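Local coordinates for gluconate kinase (Lactobacillus acidophilus, PDB 3LL3), which probably phosphorylates a sugar or sugar acid at the expense of ATP, as an FGGY-family kinase, and binds both ATP and D-xylulose, at residues D54-Q57 and E58-D62; L187-Q191 and E192-I196; E220-K224 and L225-S229; G402-S406 and D407-Q411; Q472-F475 and P476-C479. All coordinates share one frame; numbering follows the deposited sequence.

Contact 1 (D54-Q57 and E58-D62); sequences DAVQ and EIIFD
Val-56 and Ile-60 lie side by side, one turn apart, on helix 49-65, an alpha-helix of the N-terminal FGGY domain that packs against that domain's mixed sheet. The tip of Ile-60, CD1, rests on Val-56 CG1 at 3.9 Å. Different chi1 wells close this gap. Val-56 holds CG1 anti to its backbone N (chi1 163°), leaning onward along the helix, while Ile-60 tucks CG1 beside its own N (chi1 -63°) and runs straight on to CD1, so its long arm reaches back over the preceding turn. On the way, Ile-60 CG1 passes 3.2 Å from Val-56 O, the carbonyl that also accepts from Ile-60 N. Ile-59 repeats the pattern one position earlier, with CG1 3.3 Å from Ala-55 O. Both arms lie along a backbone carbonyl of the preceding turn. Beyond the helix, Val-56, Ile-59 and Ile-60 all meet Met-9 on strand 4-11; Val-56 also touches Trp-76, and Ile-60 touches Ile-74, on strand 70-78.

The polar side chains behave differently. Glu-58 stays extended, its OE1 7.0 Å from Asp-54 OD2, and the like charges do not touch. Gln-57 points away from the next turn and packs on helix 219-225. Regular i to i+4 bonds tie the two segments: Ile-59 N donates to Ala-55 O at 2.8 Å. Phe-61 N donates to Gln-57 O at 3.0 Å. Close to that bond, Phe-61 CB lies 3.4 Å from Gln-57 O.

Contact 2 (L187-Q191 and E192-I196); sequences LTWDQ and ELLDI
The indole of Trp-189 is met obliquely by Leu-194, whose CD1 touches Trp-189 CB at 3.6 Å. The other flat group that matters is the carboxylate of Asp-190, the N-cap of helix 191-197. Its OD2 uses the anti lone pair, the one turned from OD1, to take the N-H of Leu-193 at 3.0 Å. With Trp-189 just before the cap and Leu-194 in the first turn, the apolar pair straddles the capping bond as in a hydrophobic staple.

The cap depends on Asp-190 holding CG anti to its backbone N (chi1 -172°), which swings the carboxylate alongside the first turn. There it runs beside Glu-192, the two carboxylate planes 38° apart and Asp-190 OD2 4.6 Å from Glu-192 OE1. Lys-123 makes salt bridges to both acids and probably offsets the repulsion; Gln-119 NE2 is hydrogen-bonded to Glu-192 OE2. Leu-193 packs on helix 116-124, which carries Lys-123 and Gln-119.

Backbone bonds then start the regular helix: Leu-194 N donates to Asp-190 O at 3.0 Å, and Asp-195 N to Gln-191 O at 2.9 Å. Leu-193 CG sits 3.5 Å from Asp-190 OD2, the same oxygen that caps its N-H.

Contact 3 (E220-K224 and L225-S229); sequences EYVKK and LGIDS
Val-222 and Ile-227 meet in a local contact at the C-terminal end of helix 219-225, where the chain turns out of the helix toward strand 232-238 of the N-terminal domain. Their CG1 atoms are 4.2 Å apart, and Val-222 CG1, anti to its backbone N (chi1 164°), also lies 3.3 Å from Ile-227 O. Ile-227 CG1 lies beside Val-222 O, 3.5 Å away and close to the carbonyl plane.

That carbonyl is the pivot of the turn. Ile-227 N donates to Val-222 O at 3.1 Å, in the carbonyl plane, and Gly-226 N adds a weak bond to the same oxygen and another to Lys-223 O. With Gly-226 at positive phi (84°), this is a Schellman motif, and the Val-222 to Ile-227 pair is the apolar contact that commonly accompanies it.

One residue earlier, Leu-225 N reaches Tyr-221 O at 3.0 Å from above the carbonyl plane, and Leu-225 CG is 3.0 Å from that oxygen. Leu-225 also packs on Ile-60 of helix 49-65, and its carbonyl O is hydrogen-bonded to Thr-64 OG1. At the exposed surface, Lys-224 NZ forms a salt bridge with Glu-220 OE2 at 3.2 Å, though the hydrogen bond within it is weak.

Contact 4 (G402-S406 and D407-Q411); sequences GFLKS and DFVRQ. With ATP (adenosine-5'-triphosphate), chain C.
Ser-406 and Val-409 meet where the loop after strand 396-400 becomes helix 407-417. Ser-406 is the N-cap: its OG, set between the backbone N and the carbonyl carbon (chi1 72°), accepts from Val-409 N at 3.0 Å and nearly straight (165°). Its carbonyl serves the next donor, Arg-410 N, at 3.1 Å. Two of the N-H groups at the helix start are thus satisfied by one residue.

The side chain of Arg-410 then turns back to the loop. NE donates to Leu-404 O at 2.7 Å, arriving nearly along the C=O axis although the oxygen sits 24° out of the guanidinium plane. Lys-405 O lies over the centre of one guanidinium face, 3.4 Å above it, which should suit the positive charge. NH1 is hydrogen-bonded to Tyr-461 OH, and that same hydroxyl is bonded to Asp-407 OD1, so Tyr-461 joins both ends of this first turn.

On the apolar side, Val-409 CG1 touches both Leu-404 CD2, tight at 3.5 Å, and the Phe-403 ring, in an off-centre CH-pi contact. The ring also lies near adenine: Phe-403 CD1 is 3.4 Å from ATP N3. At the head of the loop, Gly-402 N donates to the alpha-phosphate oxygen O1A of ATP at 2.8 Å. A glycine-rich turn gripping the nucleotide between a strand and a capped helix probably corresponds to the adenosine motif of the actin-like ATPase fold, to which FGGY kinases belong.

Contact 5 (Q472-F475 and P476-C479); sequences QKLF and PLYC
Phe-475 and Cys-479 are brought together by complementary first torsions one turn apart on helix 465-485. Phe-475 sets CG anti to its backbone N (chi1 -174°), tipping the ring toward the following turn, while Cys-479 keeps SG beside its own N (chi1 -66°), pointing back. The sulfur ends up over one face of the ring, 3.7 Å from its centroid and displaced toward the rim, with CZ of Phe-475 nearest to SG at 3.5 Å. Tyr-478, with the same kind of torsion as Phe-475, brings CD2 to 3.8 Å from Phe-475 CE1; the two planes differ by only 19° but are slid so far apart that the rings barely overlap. Tyr-381 meets Phe-475 edge-to-face, and Phe-378 meets Tyr-478, both from helix 365-388.

On another side of the helix, Leu-474 CD1 touches Leu-477 CD2 at 3.8 Å, and Leu-477 also packs on Phe-492 of the second subunit. The helix kinks at Pro-476. Its nitrogen has no hydrogen to give, and the ring carbon CD lies 3.1 Å from Gln-472 O where an N-H would have bonded. The i to i+4 pattern is regular again from Tyr-478, whose N donates to Leu-474 O at 3.1 Å; Cys-479 N follows, to Phe-475 O at 3.0 Å. Across this kink the side-chain contact rests on dispersion and the sulfur-aromatic approach, with no charged pair among the side chains.

In the fold
Contacts 1 and 3 are direct neighbours in the N-terminal domain, their centres 11 Å apart: Gln-57 CA meets Leu-225 CD2 at 3.5 Å, and the ring atom Phe-61 CD1 lies equally near Lys-224 O, so helix 49-65 packs against the helix end of 220-229. Contact 2 also belongs to the N-terminal FGGY region but stands well apart, its centre 36 Å from that of contact 1. Contact 4 alone touches ATP; the side chain of Ile-59 in contact 1 is about 13 Å from the nucleotide. Contact 5 lies about 21 Å from contact 4, centre to centre, and 57 Å from contact 3, on the opposite side of the chain's centre.

Contact 1 (D54-Q57 and E58-D62)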
# COMPACT_ATOMS: atom_id res chain seq x y z
N ASP A 54 -0.65 41.02 -20.30
CA ASP A 54 0.66 41.45 -20.80
C ASP A 54 1.36 40.31 -21.58
O ASP A 54 1.91 40.54 -22.65
CB ASP A 54 1.55 41.93 -19.65
CG ASP A 54 1.12 43.29 -19.08
OD1 ASP A 54 0.19 43.92 -19.64
OD2 ASP A 54 1.72 43.73 -18.08
N ALA A 55 1.34 39.10 -21.03
CA ALA A 55 1.91 37.96 -21.75
C ALA A 55 1.21 37.79 -23.10
O ALA A 55 1.85 37.57 -24.12
CB ALA A 55 1.82 36.68 -20.92
N VAL A 56 -0.11 37.93 -23.09
CA VAL A 56 -0.91 37.80 -24.31
C VAL A 56 -0.49 38.79 -25.40
O VAL A 56 -0.35 38.41 -26.56
CB VAL A 56 -2.42 37.98 -24.00
CG1 VAL A 56 -3.18 38.25 -25.27
CG2 VAL A 56 -2.96 36.74 -23.32
N GLN A 57 -0.30 40.06 -25.04
CA GLN A 57 0.11 41.05 -26.04
C GLN A 57 1.49 40.73 -26.58
O GLN A 57 1.76 40.90 -27.76
CB GLN A 57 0.17 42.45 -25.45
CG GLN A 57 -1.10 42.93 -24.81
CD GLN A 57 -0.89 44.26 -24.13
OE1 GLN A 57 -0.95 44.35 -22.91
NE2 GLN A 57 -0.60 45.28 -24.92
N GLU A 58 2.36 40.30 -25.68
CA GLU A 58 3.74 40.02 -26.00
C GLU A 58 3.82 38.83 -26.96
O GLU A 58 4.49 38.89 -27.99
CB GLU A 58 4.48 39.72 -24.70
CG GLU A 58 5.94 40.05 -24.72
CD GLU A 58 6.58 39.81 -23.37
OE1 GLU A 58 5.94 40.16 -22.34
OE2 GLU A 58 7.71 39.28 -23.33
N ILE A 59 3.11 37.76 -26.63
CA ILE A 59 3.05 36.59 -27.49
C ILE A 59 2.55 36.94 -28.89
O ILE A 59 3.20 36.60 -29.88
CB ILE A 59 2.19 35.48 -26.86
CG1 ILE A 59 2.93 34.86 -25.68
CG2 ILE A 59 1.85 34.41 -27.88
CD1 ILE A 59 2.05 34.07 -24.74
N ILE A 60 1.43 37.64 -28.98
CA ILE A 60 0.87 37.98 -30.28
C ILE A 60 1.83 38.85 -31.10
O ILE A 60 2.04 38.61 -32.30
CB ILE A 60 -0.48 38.67 -30.15
CG1 ILE A 60 -1.48 37.70 -29.50
CG2 ILE A 60 -0.98 39.17 -31.51
CD1 ILE A 60 -2.81 38.33 -29.14
N PHE A 61 2.44 39.83 -30.46
CA PHE A 61 3.39 40.68 -31.15
C PHE A 61 4.56 39.87 -31.72
O PHE A 61 4.89 40.00 -32.91
CB PHE A 61 3.89 41.80 -30.23
CG PHE A 61 4.87 42.73 -30.89
CD1 PHE A 61 4.47 43.57 -31.91
CD2 PHE A 61 6.20 42.76 -30.50
CE1 PHE A 61 5.37 44.43 -32.53
CE2 PHE A 61 7.10 43.62 -31.11
CZ PHE A 61 6.68 44.45 -32.12
N ASP A 62 5.17 39.02 -30.89
CA ASP A 62 6.31 38.22 -31.31
C ASP A 62 5.98 37.35 -32.52
O ASP A 62 6.80 37.21 -33.44
CB ASP A 62 6.81 37.35 -30.17
CG ASP A 62 7.51 38.14 -29.10
OD1 ASP A 62 7.55 39.38 -29.22
OD2 ASP A 62 8.02 37.52 -28.14

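Contact 2 (L187-Q191 and E192-I196)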
# COMPACT_ATOMS: atom_id res chain seq x y z
N LEU A 187 -29.58 26.15 -21.54
CA LEU A 187 -28.32 26.75 -21.99
C LEU A 187 -28.30 28.27 -21.79
O LEU A 187 -27.67 29.01 -22.55
CB LEU A 187 -27.99 26.37 -23.44
CG LEU A 187 -27.94 24.86 -23.69
CD1 LEU A 187 -27.38 24.52 -25.05
CD2 LEU A 187 -27.14 24.15 -22.58
N THR A 188 -29.01 28.73 -20.77
CA THR A 188 -28.74 30.07 -20.25
C THR A 188 -28.60 29.95 -18.72
O THR A 188 -28.73 28.86 -18.18
CB THR A 188 -29.81 31.08 -20.67
OG1 THR A 188 -29.40 32.40 -20.28
CG2 THR A 188 -31.15 30.72 -20.04
N TRP A 189 -28.30 31.05 -18.04
CA TRP A 189 -28.10 31.01 -16.59
C TRP A 189 -29.34 30.45 -15.90
O TRP A 189 -30.46 30.74 -16.31
CB TRP A 189 -27.80 32.41 -16.04
CG TRP A 189 -26.69 33.10 -16.77
CD1 TRP A 189 -26.74 34.32 -17.40
CD2 TRP A 189 -25.35 32.61 -16.95
NE1 TRP A 189 -25.52 34.61 -17.97
CE2 TRP A 189 -24.65 33.58 -17.71
CE3 TRP A 189 -24.68 31.46 -16.54
CZ2 TRP A 189 -23.31 33.43 -18.05
CZ3 TRP A 189 -23.35 31.30 -16.90
CH2 TRP A 189 -22.68 32.28 -17.64
N ASP A 190 -29.13 29.62 -14.88
CA ASP A 190 -30.22 29.04 -14.10
C ASP A 190 -30.78 30.12 -13.15
O ASP A 190 -30.05 30.59 -12.26
CB ASP A 190 -29.71 27.84 -13.31
CG ASP A 190 -30.82 27.06 -12.64
OD1 ASP A 190 -31.28 26.06 -13.22
OD2 ASP A 190 -31.27 27.47 -11.54
N GLN A 191 -32.03 30.53 -13.34
CA GLN A 191 -32.60 31.63 -12.54
C GLN A 191 -32.61 31.37 -11.04
O GLN A 191 -32.30 32.25 -10.23
CB GLN A 191 -34.01 31.99 -12.98
CG GLN A 191 -34.52 33.27 -12.28
CD GLN A 191 -33.73 34.50 -12.71
OE1 GLN A 191 -33.14 35.20 -11.88
NE2 GLN A 191 -33.70 34.76 -14.01
N GLU A 192 -33.00 30.16 -10.67
CA GLU A 192 -32.97 29.72 -9.28
C GLU A 192 -31.57 29.87 -8.66
O GLU A 192 -31.43 30.36 -7.55
CB GLU A 192 -33.45 28.27 -9.20
CG GLU A 192 -33.67 27.75 -7.81
CD GLU A 192 -34.32 26.37 -7.80
OE1 GLU A 192 -34.72 25.86 -8.88
OE2 GLU A 192 -34.44 25.80 -6.69
N LEU A 193 -30.53 29.44 -9.38
CA LEU A 193 -29.17 29.57 -8.86
C LEU A 193 -28.71 31.05 -8.77
O LEU A 193 -28.02 31.44 -7.83
CB LEU A 193 -28.18 28.73 -9.70
CG LEU A 193 -28.32 27.21 -9.62
CD1 LEU A 193 -27.32 26.50 -10.54
CD2 LEU A 193 -28.18 26.69 -8.16
N LEU A 194 -29.10 31.86 -9.76
CA LEU A 194 -28.79 33.29 -9.72
C LEU A 194 -29.44 33.93 -8.49
O LEU A 194 -28.83 34.75 -7.80
CB LEU A 194 -29.31 33.98 -10.98
CG LEU A 194 -28.60 33.74 -12.32
CD1 LEU A 194 -29.38 34.41 -13.44
CD2 LEU A 194 -27.17 34.24 -12.27
N ASP A 195 -30.67 33.53 -8.20
CA ASP A 195 -31.38 34.11 -7.05
C ASP A 195 -30.70 33.77 -5.72
O ASP A 195 -30.57 34.63 -4.85
CB ASP A 195 -32.85 33.70 -7.07
CG ASP A 195 -33.63 34.42 -8.17
OD1 ASP A 195 -33.11 35.42 -8.71
OD2 ASP A 195 -34.73 33.97 -8.52
N ILE A 196 -30.22 32.54 -5.60
CA ILE A 196 -29.48 32.10 -4.42
C ILE A 196 -28.14 32.85 -4.30
O ILE A 196 -27.71 33.20 -3.20
CB ILE A 196 -29.24 30.58 -4.44
CG1 ILE A 196 -30.57 29.83 -4.31
CG2 ILE A 196 -28.30 30.16 -3.31
CD1 ILE A 196 -30.51 28.39 -4.76

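Contact 3 (E220-K224 and L225-S229)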
# COMPACT_ATOMS: atom_id res chain seq x y z
N GLU A 220 -5.68 51.01 -30.30
CA GLU A 220 -4.53 50.92 -29.42
C GLU A 220 -3.85 49.57 -29.56
O GLU A 220 -2.64 49.49 -29.80
CB GLU A 220 -4.96 51.11 -27.97
CG GLU A 220 -3.90 50.80 -26.95
CD GLU A 220 -4.40 51.04 -25.54
OE1 GLU A 220 -5.57 51.47 -25.42
OE2 GLU A 220 -3.64 50.82 -24.58
N TYR A 221 -4.62 48.50 -29.39
CA TYR A 221 -4.06 47.16 -29.39
C TYR A 221 -3.79 46.63 -30.79
O TYR A 221 -3.08 45.65 -30.95
CB TYR A 221 -4.93 46.20 -28.58
CG TYR A 221 -4.96 46.57 -27.13
CD1 TYR A 221 -3.82 46.42 -26.34
CD2 TYR A 221 -6.09 47.11 -26.54
CE1 TYR A 221 -3.83 46.79 -25.01
CE2 TYR A 221 -6.11 47.47 -25.21
CZ TYR A 221 -4.97 47.31 -24.45
OH TYR A 221 -4.98 47.67 -23.12
N VAL A 222 -4.34 47.29 -31.81
CA VAL A 222 -4.03 46.92 -33.19
C VAL A 222 -2.57 47.21 -33.46
O VAL A 222 -1.86 46.44 -34.13
CB VAL A 222 -4.88 47.69 -34.20
CG1 VAL A 222 -4.27 47.57 -35.59
CG2 VAL A 222 -6.31 47.18 -34.19
N LYS A 223 -2.12 48.34 -32.94
CA LYS A 223 -0.73 48.74 -33.05
C LYS A 223 0.14 47.85 -32.18
O LYS A 223 1.12 47.27 -32.66
CB LYS A 223 -0.57 50.21 -32.61
CG LYS A 223 -1.68 51.12 -33.14
CD LYS A 223 -1.64 52.51 -32.48
CE LYS A 223 -2.69 53.44 -33.11
NZ LYS A 223 -2.52 53.60 -34.59
N LYS A 224 -0.21 47.73 -30.91
CA LYS A 224 0.62 47.03 -29.94
C LYS A 224 0.83 45.56 -30.31
O LYS A 224 1.88 44.99 -30.03
CB LYS A 224 0.04 47.11 -28.53
CG LYS A 224 0.06 48.51 -27.91
CD LYS A 224 -0.24 48.45 -26.42
CE LYS A 224 -0.54 49.84 -25.85
NZ LYS A 224 -0.56 49.87 -24.36
N LEU A 225 -0.18 44.95 -30.93
CA LEU A 225 -0.13 43.53 -31.24
C LEU A 225 0.49 43.26 -32.62
O LEU A 225 0.88 42.14 -32.93
CB LEU A 225 -1.53 42.91 -31.15
CG LEU A 225 -2.28 43.02 -29.83
CD1 LEU A 225 -3.40 42.01 -29.80
CD2 LEU A 225 -1.35 42.83 -28.63
N GLY A 226 0.57 44.30 -33.45
CA GLY A 226 1.21 44.16 -34.73
C GLY A 226 0.27 43.61 -35.77
O GLY A 226 0.69 42.95 -36.72
N ILE A 227 -1.02 43.90 -35.61
CA ILE A 227 -2.05 43.35 -36.48
C ILE A 227 -2.72 44.42 -37.37
O ILE A 227 -2.33 45.57 -37.36
CB ILE A 227 -3.10 42.57 -35.66
CG1 ILE A 227 -3.75 43.48 -34.60
CG2 ILE A 227 -2.44 41.39 -34.97
CD1 ILE A 227 -4.74 42.75 -33.67
N ASP A 228 -3.70 43.99 -38.16
CA ASP A 228 -4.45 44.86 -39.07
C ASP A 228 -5.68 45.34 -38.34
O ASP A 228 -6.07 44.74 -37.33
CB ASP A 228 -4.99 44.06 -40.26
CG ASP A 228 -3.92 43.59 -41.19
OD1 ASP A 228 -2.75 43.51 -40.77
OD2 ASP A 228 -4.25 43.29 -42.36
N SER A 229 -6.32 46.36 -38.89
CA SER A 229 -7.62 46.78 -38.40
C SER A 229 -8.72 45.81 -38.85
O SER A 229 -9.87 45.95 -38.43
CB SER A 229 -7.96 48.21 -38.86
OG SER A 229 -8.21 48.25 -40.26

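Contact 4 (G402-S406 and D407-Q411)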
# COMPACT_ATOMS: atom_id res chain seq x y z
N GLY A 402 2.36 13.62 -22.29
CA GLY A 402 3.70 13.14 -22.02
C GLY A 402 3.78 11.80 -21.32
O GLY A 402 4.80 11.10 -21.44
N PHE A 403 2.74 11.42 -20.59
CA PHE A 403 2.76 10.13 -19.88
C PHE A 403 2.63 8.98 -20.87
O PHE A 403 3.08 7.88 -20.61
CB PHE A 403 1.66 10.05 -18.82
CG PHE A 403 1.62 8.74 -18.09
CD1 PHE A 403 2.67 8.35 -17.27
CD2 PHE A 403 0.52 7.89 -18.22
CE1 PHE A 403 2.63 7.14 -16.59
CE2 PHE A 403 0.48 6.66 -17.54
CZ PHE A 403 1.53 6.29 -16.73
N LEU A 404 2.00 9.28 -22.01
CA LEU A 404 1.76 8.31 -23.07
C LEU A 404 2.82 8.37 -24.16
O LEU A 404 2.56 7.98 -25.29
CB LEU A 404 0.40 8.55 -23.72
CG LEU A 404 -0.76 8.62 -22.73
CD1 LEU A 404 -2.07 8.86 -23.47
CD2 LEU A 404 -0.82 7.36 -21.85
N LYS A 405 4.01 8.85 -23.83
CA LYS A 405 5.09 8.94 -24.81
C LYS A 405 5.52 7.58 -25.32
O LYS A 405 5.70 7.40 -26.50
CB LYS A 405 6.31 9.66 -24.23
CG LYS A 405 7.36 9.97 -25.30
CD LYS A 405 8.74 10.22 -24.71
CE LYS A 405 8.78 11.47 -23.86
NZ LYS A 405 8.09 12.64 -24.53
N SER A 406 5.70 6.63 -24.40
CA SER A 406 6.31 5.35 -24.74
C SER A 406 5.32 4.39 -25.38
O SER A 406 4.13 4.40 -25.05
CB SER A 406 6.88 4.71 -23.49
OG SER A 406 5.81 4.26 -22.67
N ASP A 407 5.81 3.54 -26.27
CA ASP A 407 5.04 2.42 -26.78
C ASP A 407 4.51 1.51 -25.67
O ASP A 407 3.45 0.92 -25.79
CB ASP A 407 5.89 1.56 -27.72
CG ASP A 407 6.03 2.18 -29.08
OD1 ASP A 407 5.39 3.23 -29.34
OD2 ASP A 407 6.76 1.60 -29.89
N PHE A 408 5.30 1.34 -24.62
CA PHE A 408 4.89 0.45 -23.54
C PHE A 408 3.59 0.97 -22.88
O PHE A 408 2.61 0.24 -22.69
CB PHE A 408 6.02 0.32 -22.52
CG PHE A 408 5.61 -0.38 -21.25
CD1 PHE A 408 5.19 -1.70 -21.28
CD2 PHE A 408 5.65 0.27 -20.03
CE1 PHE A 408 4.79 -2.36 -20.11
CE2 PHE A 408 5.28 -0.38 -18.85
CZ PHE A 408 4.84 -1.69 -18.89
N VAL A 409 3.58 2.25 -22.55
CA VAL A 409 2.38 2.82 -21.91
C VAL A 409 1.21 2.89 -22.89
O VAL A 409 0.08 2.61 -22.52
CB VAL A 409 2.68 4.20 -21.29
CG1 VAL A 409 1.38 4.88 -20.77
CG2 VAL A 409 3.68 4.03 -20.15
N ARG A 410 1.47 3.21 -24.14
CA ARG A 410 0.41 3.23 -25.14
C ARG A 410 -0.26 1.87 -25.22
O ARG A 410 -1.48 1.77 -25.21
CB ARG A 410 0.95 3.67 -26.50
CG ARG A 410 1.32 5.14 -26.53
CD ARG A 410 2.19 5.49 -27.72
NE ARG A 410 2.45 6.92 -27.77
CZ ARG A 410 3.06 7.53 -28.78
NH1 ARG A 410 3.48 6.81 -29.82
NH2 ARG A 410 3.24 8.85 -28.76
N GLN A 411 0.56 0.82 -25.29
CA GLN A 411 0.03 -0.53 -25.43
C GLN A 411 -0.68 -0.98 -24.17
O GLN A 411 -1.71 -1.68 -24.22
CB GLN A 411 1.16 -1.52 -25.77
CG GLN A 411 0.64 -2.91 -26.06
CD GLN A 411 -0.24 -2.94 -27.30
OE1 GLN A 411 -1.35 -3.47 -27.28
NE2 GLN A 411 0.25 -2.35 -28.38
PG ATP C . 1.66 20.86 -21.16
O1G ATP C . 3.32 20.85 -21.09
O2G ATP C . 1.15 20.62 -22.73
O3G ATP C . 1.14 22.12 -20.62
PB ATP C . 2.01 18.88 -19.12
O1B ATP C . 1.04 17.78 -18.37
O2B ATP C . 2.59 19.83 -18.18
O3B ATP C . 1.05 19.62 -20.25
PA ATP C . 3.34 16.67 -20.58
O1A ATP C . 2.04 16.24 -21.48
O2A ATP C . 4.58 16.63 -21.33
O3A ATP C . 3.30 18.19 -19.91
O5' ATP C . 3.44 15.56 -19.37
C5' ATP C . 4.35 15.79 -18.33
C4' ATP C . 4.60 14.48 -17.62
O4' ATP C . 5.16 13.40 -18.35
C3' ATP C . 5.23 14.44 -16.19
O3' ATP C . 4.31 14.43 -15.14
C2' ATP C . 6.28 13.27 -16.27
O2' ATP C . 6.42 12.57 -15.07
C1' ATP C . 5.74 12.50 -17.45
N9 ATP C . 6.76 11.81 -18.24
C8 ATP C . 7.88 12.33 -18.76
N7 ATP C . 8.48 11.30 -19.54
C5 ATP C . 7.65 10.16 -19.46
C6 ATP C . 7.74 8.87 -20.04
N6 ATP C . 8.85 8.56 -20.93
N1 ATP C . 6.78 7.96 -19.81
C2 ATP C . 5.71 8.25 -19.00
N3 ATP C . 5.63 9.51 -18.44
C4 ATP C . 6.60 10.44 -18.68

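Contact 5 (Q472-F475 and P476-C479)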
# COMPACT_ATOMS: atom_id res chain seq x y z
N GLN A 472 -8.41 -7.62 -17.53
CA GLN A 472 -9.85 -7.71 -17.33
C GLN A 472 -10.16 -8.46 -16.05
O GLN A 472 -11.16 -8.17 -15.37
CB GLN A 472 -10.49 -8.40 -18.53
CG GLN A 472 -11.99 -8.25 -18.61
CD GLN A 472 -12.50 -8.40 -20.04
OE1 GLN A 472 -11.73 -8.30 -21.01
NE2 GLN A 472 -13.81 -8.64 -20.18
N LYS A 473 -9.32 -9.44 -15.71
CA LYS A 473 -9.49 -10.17 -14.48
C LYS A 473 -8.95 -9.37 -13.28
O LYS A 473 -9.47 -9.47 -12.17
CB LYS A 473 -8.85 -11.56 -14.56
CG LYS A 473 -8.83 -12.29 -13.23
CD LYS A 473 -8.45 -13.77 -13.36
CE LYS A 473 -8.81 -14.54 -12.09
NZ LYS A 473 -8.70 -16.01 -12.30
N LEU A 474 -7.93 -8.56 -13.52
CA LEU A 474 -7.29 -7.82 -12.43
C LEU A 474 -8.01 -6.52 -12.03
O LEU A 474 -7.94 -6.10 -10.88
CB LEU A 474 -5.83 -7.54 -12.76
CG LEU A 474 -5.05 -6.74 -11.70
CD1 LEU A 474 -4.99 -7.50 -10.37
CD2 LEU A 474 -3.65 -6.44 -12.24
N PHE A 475 -8.71 -5.89 -12.98
CA PHE A 475 -9.44 -4.66 -12.68
C PHE A 475 -10.46 -4.79 -11.53
O PHE A 475 -10.58 -3.89 -10.69
CB PHE A 475 -10.10 -4.06 -13.94
CG PHE A 475 -10.75 -2.70 -13.70
CD1 PHE A 475 -10.02 -1.65 -13.15
CD2 PHE A 475 -12.08 -2.49 -14.03
CE1 PHE A 475 -10.61 -0.40 -12.93
CE2 PHE A 475 -12.68 -1.25 -13.81
CZ PHE A 475 -11.94 -0.20 -13.25
N PRO A 476 -11.21 -5.90 -11.49
CA PRO A 476 -12.14 -6.05 -10.36
C PRO A 476 -11.41 -6.06 -9.01
O PRO A 476 -11.95 -5.56 -8.04
CB PRO A 476 -12.79 -7.42 -10.62
CG PRO A 476 -12.77 -7.53 -12.13
CD PRO A 476 -11.44 -6.92 -12.54
N LEU A 477 -10.21 -6.63 -8.95
CA LEU A 477 -9.44 -6.61 -7.70
C LEU A 477 -9.02 -5.18 -7.36
O LEU A 477 -9.06 -4.78 -6.20
CB LEU A 477 -8.22 -7.52 -7.81
CG LEU A 477 -7.24 -7.52 -6.63
CD1 LEU A 477 -7.94 -7.90 -5.34
CD2 LEU A 477 -6.08 -8.46 -6.91
N TYR A 478 -8.61 -4.40 -8.37
CA TYR A 478 -8.27 -2.99 -8.16
C TYR A 478 -9.46 -2.27 -7.52
O TYR A 478 -9.28 -1.50 -6.58
CB TYR A 478 -7.92 -2.34 -9.50
CG TYR A 478 -7.72 -0.84 -9.46
CD1 TYR A 478 -6.44 -0.28 -9.32
CD2 TYR A 478 -8.80 0.03 -9.56
CE1 TYR A 478 -6.26 1.10 -9.29
CE2 TYR A 478 -8.63 1.40 -9.52
CZ TYR A 478 -7.37 1.94 -9.39
OH TYR A 478 -7.25 3.30 -9.34
N CYS A 479 -10.66 -2.51 -8.03
CA CYS A 479 -11.87 -1.89 -7.51
C CYS A 479 -12.22 -2.38 -6.11
O CYS A 479 -12.80 -1.63 -5.30
CB CYS A 479 -13.04 -2.11 -8.46
SG CYS A 479 -12.83 -1.29 -10.05